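Local coordinates for MutT/nudix family protein (Streptococcus pneumoniae, PDB 4HFQ), which hydrolyses UDP-linked precursors of peptidoglycan biosynthesis as a Nudix-family UDP-X diphosphatase, at residues 11-16 / 38-43; 21-26 / 63-68; 155-160 / 164-169. All blocks are in the same frame, centred on the assembly; numbering follows the deposited sequence.

Interaction 1. Residues 11-16 / 38-43; sequences QRMIAI and SLLSEM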
loop_
_atom_site.group_PDB
_atom_site.type_symbol
_atom_site.label_atom_id
_atom_site.label_comp_id
_atom_site.label_asym_id
_atom_site.label_seq_id
_atom_site.Cartn_x
_atom_site.Cartn_y
_atom_site.Cartn_z
ATOM N N GLN A 11 -12.621 -1.998 4.863
ATOM C CA GLN A 11 -11.260 -1.511 4.849
ATOM C C GLN A 11 -11.219 -0.139 4.138
ATOM O O GLN A 11 -10.604 0.820 4.632
ATOM C CB GLN A 11 -10.435 -2.580 4.152
ATOM C CG GLN A 11 -8.952 -2.366 4.152
ATOM C CD GLN A 11 -8.327 -3.254 3.095
ATOM O OE1 GLN A 11 -8.376 -2.951 1.906
ATOM N NE2 GLN A 11 -7.758 -4.396 3.537
ATOM N N ARG A 12 -11.906 -0.018 3.017
ATOM C CA ARG A 12 -11.921 1.217 2.251
ATOM C C ARG A 12 -12.645 2.352 2.987
ATOM O O ARG A 12 -12.168 3.500 3.031
ATOM C CB ARG A 12 -12.532 0.971 0.864
ATOM C CG ARG A 12 -12.575 2.203 -0.004
ATOM C CD ARG A 12 -11.190 2.712 -0.373
ATOM N NE ARG A 12 -11.305 3.958 -1.118
ATOM C CZ ARG A 12 -10.438 4.963 -1.054
ATOM N NH1 ARG A 12 -9.316 4.886 -0.317
ATOM N NH2 ARG A 12 -10.700 6.069 -1.738
ATOM N N MET A 13 -13.794 2.041 3.584
ATOM C CA MET A 13 -14.537 3.076 4.305
ATOM C C MET A 13 -13.803 3.574 5.539
ATOM O O MET A 13 -13.836 4.785 5.834
ATOM C CB MET A 13 -15.918 2.558 4.676
ATOM C CG MET A 13 -16.785 2.386 3.450
ATOM S SD MET A 13 -18.540 2.176 3.770
ATOM C CE MET A 13 -18.495 0.561 4.514
ATOM N N ILE A 14 -13.079 2.693 6.229
ATOM C CA ILE A 14 -12.226 3.139 7.322
ATOM C C ILE A 14 -11.186 4.131 6.788
ATOM O O ILE A 14 -10.980 5.204 7.361
ATOM C CB ILE A 14 -11.547 1.949 8.044
ATOM C CG1 ILE A 14 -12.588 1.149 8.845
ATOM C CG2 ILE A 14 -10.405 2.441 8.936
ATOM C CD1 ILE A 14 -12.144 -0.244 9.244
ATOM N N ALA A 15 -10.553 3.800 5.668
ATOM C CA ALA A 15 -9.529 4.669 5.116
ATOM C C ALA A 15 -10.070 6.041 4.701
ATOM O O ALA A 15 -9.443 7.064 4.989
ATOM C CB ALA A 15 -8.833 3.979 3.957
ATOM N N ILE A 16 -11.235 6.086 4.054
ATOM C CA ILE A 16 -11.814 7.351 3.632
ATOM C C ILE A 16 -12.182 8.214 4.836
ATOM O O ILE A 16 -11.883 9.421 4.871
ATOM C CB ILE A 16 -13.053 7.142 2.727
ATOM C CG1 ILE A 16 -12.691 6.394 1.430
ATOM C CG2 ILE A 16 -13.654 8.511 2.425
ATOM C CD1 ILE A 16 -13.895 5.847 0.662
ATOM N N SER A 38 -17.928 5.609 14.122
ATOM C CA SER A 38 -18.662 4.922 15.189
ATOM C C SER A 38 -19.572 3.833 14.602
ATOM O O SER A 38 -19.639 2.726 15.121
ATOM C CB SER A 38 -19.468 5.912 16.012
ATOM O OG SER A 38 -18.615 6.816 16.698
ATOM N N LEU A 39 -20.228 4.136 13.479
ATOM C CA LEU A 39 -21.049 3.134 12.809
ATOM C C LEU A 39 -20.231 1.993 12.220
ATOM O O LEU A 39 -20.655 0.836 12.263
ATOM C CB LEU A 39 -21.928 3.771 11.742
ATOM C CG LEU A 39 -23.151 4.467 12.336
ATOM C CD1 LEU A 39 -23.624 5.541 11.391
ATOM C CD2 LEU A 39 -24.258 3.451 12.617
ATOM N N LEU A 40 -19.065 2.308 11.654
ATOM C CA LEU A 40 -18.205 1.251 11.132
ATOM C C LEU A 40 -17.806 0.299 12.250
ATOM O O LEU A 40 -17.775 -0.904 12.049
ATOM C CB LEU A 40 -16.970 1.831 10.436
ATOM C CG LEU A 40 -17.256 2.566 9.127
ATOM C CD1 LEU A 40 -16.079 3.420 8.669
ATOM C CD2 LEU A 40 -17.705 1.651 7.995
ATOM N N SER A 41 -17.530 0.866 13.423
ATOM C CA SER A 41 -17.151 0.098 14.601
ATOM C C SER A 41 -18.297 -0.800 15.100
ATOM O O SER A 41 -18.079 -1.959 15.461
ATOM C CB SER A 41 -16.684 1.056 15.702
ATOM O OG SER A 41 -15.615 1.880 15.244
ATOM N N GLU A 42 -19.519 -0.277 15.097
ATOM C CA GLU A 42 -20.706 -1.039 15.497
ATOM C C GLU A 42 -20.980 -2.146 14.501
ATOM O O GLU A 42 -21.285 -3.277 14.876
ATOM C CB GLU A 42 -21.923 -0.128 15.610
ATOM C CG GLU A 42 -21.866 0.817 16.791
ATOM C CD GLU A 42 -22.870 1.949 16.711
ATOM O OE1 GLU A 42 -23.880 1.829 15.979
ATOM O OE2 GLU A 42 -22.649 2.965 17.403
ATOM N N MET A 43 -20.848 -1.832 13.221
ATOM C CA MET A 43 -21.110 -2.800 12.178
ATOM C C MET A 43 -20.086 -3.931 12.208
ATOM O O MET A 43 -20.456 -5.100 12.093
ATOM C CB MET A 43 -21.142 -2.116 10.808
ATOM C CG MET A 43 -21.404 -3.097 9.675
ATOM S SD MET A 43 -21.552 -2.267 8.110
ATOM C CE MET A 43 -19.853 -1.918 7.818
#
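Leu40 meets Met13 and Ile14 with its two methyl branches, and it carries most of the buried surface that 38-43 gives to 11-16. Its CB already points at the facing helix, and with CG beside the backbone N (chi1 -69°) the fork meets it. CD2 takes Met13, lying 3.7 Å from Met13 CE and 3.9 Å from Met13 CB, so the methionine touches it with both the root and the end of its side chain. CD1 settles against the other helix's backbone, 3.9 Å from Ile14 N, with Ile14 CG1 4.2 Å away. One turn on, Met43 adds a looser methyl-to-methyl contact, its CE 4.3 Å from Met13 CE. The Met13 chain bends at chi3 (-69°), which brings that methyl back toward Leu40. No hydrogen bond spans the contact, and the axes of the two segments approach to 10.7 Å, a spacing bridged by the Met13, Leu40 and Met43 side chains. Leu10 and Thr17 of helix 3-23 also touch Leu40, while Met43 of the second subunit packs on Met13, so the same hydrophobic layer continues into the dimer. With the segments' N-to-C directions 156° apart, helices 3-23 and 27-47 form an antiparallel helical hairpin in the N-terminal helical region.

Interaction 2. Residues 21-26 / 63-68; sequences LTFTKD and SAYATP. With EDO (1,2-ethanediol), chain N; EDO (1,2-ethanediol), chain Y.
Thr22, in the last turn of helix 3-23, meets Ala64 and Tyr65 through the two branches of its side chain. Its hydroxyl donates to the backbone carbonyl of Ala64, with OG1 2.6 Å from Ala64 O; the donor lies in the carbonyl plane, on a lone pair, at a C=O...donor angle of 130°. With OG1 beside the backbone N (chi1 -69°), CG2 is left anti to it and rests 3.7 Å from Tyr65 CE1. The contact thus ties the C-terminal end of the first helix to the linker that runs from the helical N-terminal region into strand 69-78 of the Nudix fold. Within that linker Ser63 forms an ST turn, its OG accepting from Tyr65 N at 2.9 Å, just where Ala64 offers its carbonyl to the helix. Phe23 CZ lies at the Tyr65 ring edge, 3.7 Å from Tyr65 CE1, and the two rings meet obliquely, planes at 69°. Tyr65 also makes a cation-pi contact with Lys141 of the second subunit and a ring contact with Phe99 of that subunit. Farther along, two ethanediols, probably from the crystallisation liquor, donate to the linker: O1 of one to Ala66 O at 2.7 Å, O2 of the other to Pro68 O.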
loop_
_atom_site.group_PDB
_atom_site.type_symbol
_atom_site.label_atom_id
_atom_site.label_comp_id
_atom_site.label_asym_id
_atom_site.label_seq_id
_atom_site.Cartn_x
_atom_site.Cartn_y
_atom_site.Cartn_z
ATOM N N LEU A 21 -11.063 12.745 8.654
ATOM C CA LEU A 21 -10.716 13.292 9.967
ATOM C C LEU A 21 -9.416 14.068 9.939
ATOM O O LEU A 21 -9.294 15.108 10.594
ATOM C CB LEU A 21 -10.687 12.189 11.009
ATOM C CG LEU A 21 -12.073 11.655 11.351
ATOM C CD1 LEU A 21 -11.964 10.341 12.118
ATOM C CD2 LEU A 21 -12.875 12.706 12.118
ATOM N N THR A 22 -8.433 13.560 9.193
ATOM C CA THR A 22 -7.148 14.247 9.116
ATOM C C THR A 22 -7.212 15.545 8.339
ATOM O O THR A 22 -6.593 16.534 8.732
ATOM C CB THR A 22 -6.088 13.288 8.554
ATOM O OG1 THR A 22 -5.863 12.285 9.542
ATOM C CG2 THR A 22 -4.754 14.007 8.259
ATOM N N PHE A 23 -7.996 15.578 7.265
ATOM C CA PHE A 23 -7.928 16.690 6.324
ATOM C C PHE A 23 -9.040 17.711 6.385
ATOM O O PHE A 23 -8.861 18.826 5.889
ATOM C CB PHE A 23 -7.803 16.179 4.891
ATOM C CG PHE A 23 -6.445 15.628 4.582
ATOM C CD1 PHE A 23 -5.392 16.491 4.327
ATOM C CD2 PHE A 23 -6.205 14.260 4.610
ATOM C CE1 PHE A 23 -4.127 15.993 4.053
ATOM C CE2 PHE A 23 -4.940 13.755 4.347
ATOM C CZ PHE A 23 -3.900 14.627 4.067
ATOM N N THR A 24 -10.192 17.377 6.957
ATOM C CA THR A 24 -11.268 18.370 6.971
ATOM C C THR A 24 -10.966 19.530 7.919
ATOM O O THR A 24 -10.279 19.360 8.924
ATOM C CB THR A 24 -12.643 17.761 7.298
ATOM O OG1 THR A 24 -13.640 18.740 6.997
ATOM C CG2 THR A 24 -12.774 17.385 8.764
ATOM N N LYS A 25 -11.536 20.695 7.607
ATOM C CA LYS A 25 -11.333 21.895 8.403
ATOM C C LYS A 25 -12.633 22.406 9.016
ATOM O O LYS A 25 -12.655 23.452 9.672
ATOM C CB LYS A 25 -10.666 22.984 7.548
ATOM C CG LYS A 25 -9.260 22.633 7.070
ATOM C CD LYS A 25 -8.244 22.757 8.196
ATOM C CE LYS A 25 -6.822 22.759 7.659
ATOM N NZ LYS A 25 -5.879 23.404 8.621
ATOM N N ASP A 26 -13.713 21.655 8.837
ATOM C CA ASP A 26 -15.022 22.076 9.322
ATOM C C ASP A 26 -15.502 21.185 10.453
ATOM O O ASP A 26 -15.472 19.958 10.320
ATOM C CB ASP A 26 -16.045 22.059 8.191
ATOM C CG ASP A 26 -17.404 22.548 8.647
ATOM O OD1 ASP A 26 -18.199 21.729 9.136
ATOM O OD2 ASP A 26 -17.655 23.766 8.536
ATOM N N SER A 63 -2.368 5.322 11.999
ATOM C CA SER A 63 -1.698 6.505 11.444
ATOM C C SER A 63 -2.743 7.584 11.171
ATOM O O SER A 63 -3.910 7.275 10.962
ATOM C CB SER A 63 -0.989 6.133 10.118
ATOM O OG SER A 63 -0.447 7.250 9.408
ATOM N N ALA A 64 -2.304 8.837 11.138
ATOM C CA ALA A 64 -3.147 9.937 10.631
ATOM C C ALA A 64 -3.349 9.872 9.109
ATOM O O ALA A 64 -4.284 10.477 8.579
ATOM C CB ALA A 64 -2.565 11.290 11.026
ATOM N N TYR A 65 -2.483 9.137 8.410
ATOM C CA TYR A 65 -2.553 9.026 6.945
ATOM C C TYR A 65 -2.804 7.587 6.583
ATOM O O TYR A 65 -1.945 6.730 6.833
ATOM C CB TYR A 65 -1.262 9.564 6.316
ATOM C CG TYR A 65 -1.042 10.979 6.763
ATOM C CD1 TYR A 65 -1.645 12.039 6.085
ATOM C CD2 TYR A 65 -0.314 11.260 7.921
ATOM C CE1 TYR A 65 -1.500 13.351 6.524
ATOM C CE2 TYR A 65 -0.167 12.571 8.374
ATOM C CZ TYR A 65 -0.757 13.611 7.670
ATOM O OH TYR A 65 -0.601 14.905 8.125
ATOM N N ALA A 66 -3.967 7.335 5.996
ATOM C CA ALA A 66 -4.409 5.990 5.630
ATOM C C ALA A 66 -3.823 5.582 4.284
ATOM O O ALA A 66 -4.267 6.035 3.242
ATOM C CB ALA A 66 -5.934 5.935 5.585
ATOM N N THR A 67 -2.784 4.762 4.321
ATOM C CA THR A 67 -2.175 4.226 3.101
ATOM C C THR A 67 -1.998 2.726 3.303
ATOM O O THR A 67 -1.998 2.235 4.422
ATOM C CB THR A 67 -0.788 4.864 2.746
ATOM O OG1 THR A 67 0.251 4.309 3.553
ATOM C CG2 THR A 67 -0.797 6.401 2.892
ATOM N N PRO A 68 -1.764 1.985 2.215
ATOM C CA PRO A 68 -1.290 0.614 2.387
ATOM C C PRO A 68 -0.011 0.595 3.229
ATOM O O PRO A 68 0.809 1.526 3.148
ATOM C CB PRO A 68 -1.045 0.152 0.947
ATOM C CG PRO A 68 -1.988 0.966 0.125
ATOM C CD PRO A 68 -1.961 2.318 0.796
HETATM C C1 EDO N . -4.429 9.025 2.113
HETATM O O1 EDO N . -3.986 7.942 1.282
HETATM C C2 EDO N . -4.723 10.284 1.302
HETATM O O2 EDO N . -5.505 9.959 0.143
HETATM C C1 EDO Y . 4.718 1.081 0.900
HETATM O O1 EDO Y . 4.990 2.404 0.416
HETATM C C2 EDO Y . 3.408 1.083 1.716
HETATM O O2 EDO Y . 3.450 1.924 2.931
#

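Interaction 3. Residues 155-160 / 164-169; sequences GQFQEN and ADLQFF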
loop_
_atom_site.group_PDB
_atom_site.type_symbol
_atom_site.label_atom_id
_atom_site.label_comp_id
_atom_site.label_asym_id
_atom_site.label_seq_id
_atom_site.Cartn_x
_atom_site.Cartn_y
_atom_site.Cartn_z
ATOM N N GLY A 155 27.091 -15.670 9.862
ATOM C CA GLY A 155 26.178 -15.836 10.979
ATOM C C GLY A 155 25.845 -17.286 11.261
ATOM O O GLY A 155 26.547 -18.207 10.817
ATOM N N GLN A 156 24.758 -17.483 11.997
ATOM C CA GLN A 156 24.328 -18.799 12.443
ATOM C C GLN A 156 22.893 -18.706 12.941
ATOM O O GLN A 156 22.551 -17.774 13.683
ATOM C CB GLN A 156 25.239 -19.281 13.577
ATOM C CG GLN A 156 24.966 -20.699 14.044
ATOM C CD GLN A 156 25.834 -21.092 15.218
ATOM O OE1 GLN A 156 25.767 -20.481 16.286
ATOM N NE2 GLN A 156 26.651 -22.119 15.028
ATOM N N PHE A 157 22.056 -19.660 12.538
ATOM C CA PHE A 157 20.702 -19.689 13.077
ATOM C C PHE A 157 20.693 -20.159 14.521
ATOM O O PHE A 157 21.289 -21.189 14.853
ATOM C CB PHE A 157 19.723 -20.534 12.253
ATOM C CG PHE A 157 18.360 -20.640 12.893
ATOM C CD1 PHE A 157 17.510 -19.527 12.931
ATOM C CD2 PHE A 157 17.945 -21.813 13.520
ATOM C CE1 PHE A 157 16.269 -19.595 13.541
ATOM C CE2 PHE A 157 16.708 -21.883 14.141
ATOM C CZ PHE A 157 15.865 -20.772 14.154
ATOM N N GLN A 158 20.021 -19.401 15.375
ATOM C CA GLN A 158 19.745 -19.856 16.726
ATOM C C GLN A 158 18.283 -19.572 17.002
ATOM O O GLN A 158 17.797 -18.459 16.776
ATOM C CB GLN A 158 20.632 -19.144 17.756
ATOM C CG GLN A 158 22.123 -19.461 17.641
ATOM C CD GLN A 158 22.945 -18.882 18.780
ATOM O OE1 GLN A 158 22.487 -18.004 19.521
ATOM N NE2 GLN A 158 24.170 -19.373 18.928
ATOM N N GLU A 159 17.575 -20.592 17.471
ATOM C CA GLU A 159 16.217 -20.416 17.948
ATOM C C GLU A 159 16.166 -19.231 18.920
ATOM O O GLU A 159 17.036 -19.086 19.776
ATOM C CB GLU A 159 15.741 -21.698 18.629
ATOM C CG GLU A 159 14.327 -21.606 19.159
ATOM C CD GLU A 159 13.883 -22.841 19.921
ATOM O OE1 GLU A 159 14.677 -23.801 20.062
ATOM O OE2 GLU A 159 12.731 -22.841 20.386
ATOM N N ASN A 160 15.162 -18.374 18.778
ATOM C CA ASN A 160 15.022 -17.220 19.659
ATOM C C ASN A 160 13.559 -16.952 20.011
ATOM O O ASN A 160 12.685 -17.766 19.692
ATOM C CB ASN A 160 15.737 -15.973 19.084
ATOM C CG ASN A 160 15.179 -15.522 17.740
ATOM O OD1 ASN A 160 13.977 -15.567 17.491
ATOM N ND2 ASN A 160 16.070 -15.039 16.877
ATOM N N ALA A 164 11.135 -20.131 15.922
ATOM C CA ALA A 164 11.339 -21.506 16.412
ATOM C C ALA A 164 12.268 -22.322 15.525
ATOM O O ALA A 164 13.042 -23.138 16.022
ATOM C CB ALA A 164 10.006 -22.222 16.546
ATOM N N ASP A 165 12.191 -22.134 14.214
ATOM C CA ASP A 165 12.948 -22.978 13.294
ATOM C C ASP A 165 13.183 -22.276 11.971
ATOM O O ASP A 165 12.446 -21.352 11.601
ATOM C CB ASP A 165 12.223 -24.323 13.080
ATOM C CG ASP A 165 13.160 -25.455 12.633
ATOM O OD1 ASP A 165 14.391 -25.283 12.611
ATOM O OD2 ASP A 165 12.627 -26.534 12.285
ATOM N N LEU A 166 14.242 -22.702 11.297
ATOM C CA LEU A 166 14.611 -22.238 9.982
ATOM C C LEU A 166 15.055 -23.446 9.190
ATOM O O LEU A 166 15.927 -24.213 9.638
ATOM C CB LEU A 166 15.747 -21.213 10.080
ATOM C CG LEU A 166 16.307 -20.629 8.772
ATOM C CD1 LEU A 166 16.941 -19.274 9.033
ATOM C CD2 LEU A 166 17.320 -21.569 8.114
ATOM N N GLN A 167 14.465 -23.620 8.020
ATOM C CA GLN A 167 14.870 -24.693 7.117
ATOM C C GLN A 167 14.809 -24.240 5.672
ATOM O O GLN A 167 14.145 -23.230 5.346
ATOM C CB GLN A 167 13.987 -25.937 7.288
ATOM C CG GLN A 167 14.071 -26.614 8.650
ATOM C CD GLN A 167 13.149 -27.812 8.780
ATOM O OE1 GLN A 167 12.820 -28.479 7.791
ATOM N NE2 GLN A 167 12.712 -28.084 10.007
ATOM N N PHE A 168 15.474 -24.992 4.800
ATOM C CA PHE A 168 15.401 -24.799 3.361
ATOM C C PHE A 168 14.521 -25.874 2.736
ATOM O O PHE A 168 14.621 -27.069 3.085
ATOM C CB PHE A 168 16.800 -24.796 2.739
ATOM C CG PHE A 168 17.562 -23.522 2.992
ATOM C CD1 PHE A 168 18.184 -23.289 4.208
ATOM C CD2 PHE A 168 17.615 -22.535 2.015
ATOM C CE1 PHE A 168 18.855 -22.094 4.441
ATOM C CE2 PHE A 168 18.291 -21.352 2.231
ATOM C CZ PHE A 168 18.911 -21.122 3.448
ATOM N N PHE A 169 13.663 -25.455 1.804
ATOM C CA PHE A 169 12.675 -26.348 1.182
ATOM C C PHE A 169 12.736 -26.296 -0.330
ATOM O O PHE A 169 12.872 -25.219 -0.923
ATOM C CB PHE A 169 11.259 -25.972 1.630
ATOM C CG PHE A 169 11.028 -26.113 3.099
ATOM C CD1 PHE A 169 11.321 -25.068 3.968
ATOM C CD2 PHE A 169 10.491 -27.291 3.622
ATOM C CE1 PHE A 169 11.083 -25.192 5.330
ATOM C CE2 PHE A 169 10.266 -27.421 4.987
ATOM C CZ PHE A 169 10.558 -26.366 5.848
#
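The backbones of 155-160 and 164-169 converge toward the turn between them, the CA atoms lying 7.3 Å apart at Phe157 and Leu166 but 5.2 Å apart at Glu159 and Ala164, and no hydrogen bond crosses from one to the other. Phe157 carries the contact where the backbones are farther apart. With CG anti to the backbone N (chi1 175°), its ring extends toward the strand and offers a face to Leu166: Leu166 CB sits over the ring centre, 3.7 Å from the Phe157 centroid and 11° off the normal, a CH-pi contact. The two side chains run past each other in opposite directions, which also brings Leu166 CD1 within 3.9 Å of Phe157 CD1. On the opposite face lies the backbone N of Glu159, toward the rim, so the ring is sandwiched between the strand and its own chain. Its far end reaches the strand's backbone, with Phe157 CZ 3.8 Å from Asp165 CA, and Ala164 O lies at the ring edge. Nearer the turn, the extended Glu159 chain passes alongside the same carbonyl, its CG 3.7 Å from Ala164 O. Along the strand, Asp165 OD2 receives Gln167 NE2 at 2.8 Å from above the carboxylate plane, while Asp165 OD1 takes a weak bond from Leu166 N. Asn160 OD1 accepts from the backbone N of Glu162 and Ile163, bracing the turn. Ala164 and Asp165 both face Arg86 of strand 81-87, a classic beta bulge where strand 163-170 joins the mixed sheet of the Nudix fold.

How the interactions relate
Interactions 1 and 2 share helix 3-23 and have centres 14 Å apart; they touch where Ala15 O meets Ala66 CB at 3.7 Å. Their segments alternate along the chain: helix 3-23 pairs first with helix 27-47, then, near its C-terminal end, with the linker to strand 69-78. Both also contact the second subunit, which places the helical region and its linker at the dimer interface. Interaction 3 follows later in the chain, within the Nudix domain and on the other side of the chain's centre, about 40 Å from interaction 1 and 41 Å from interaction 2 between centres. Its two segments touch no other protein chain of the assembly. The dimer-facing helical region thus lies at one end of the chain's fold, and the loop beside strand 163-170 of the Nudix sheet at the other.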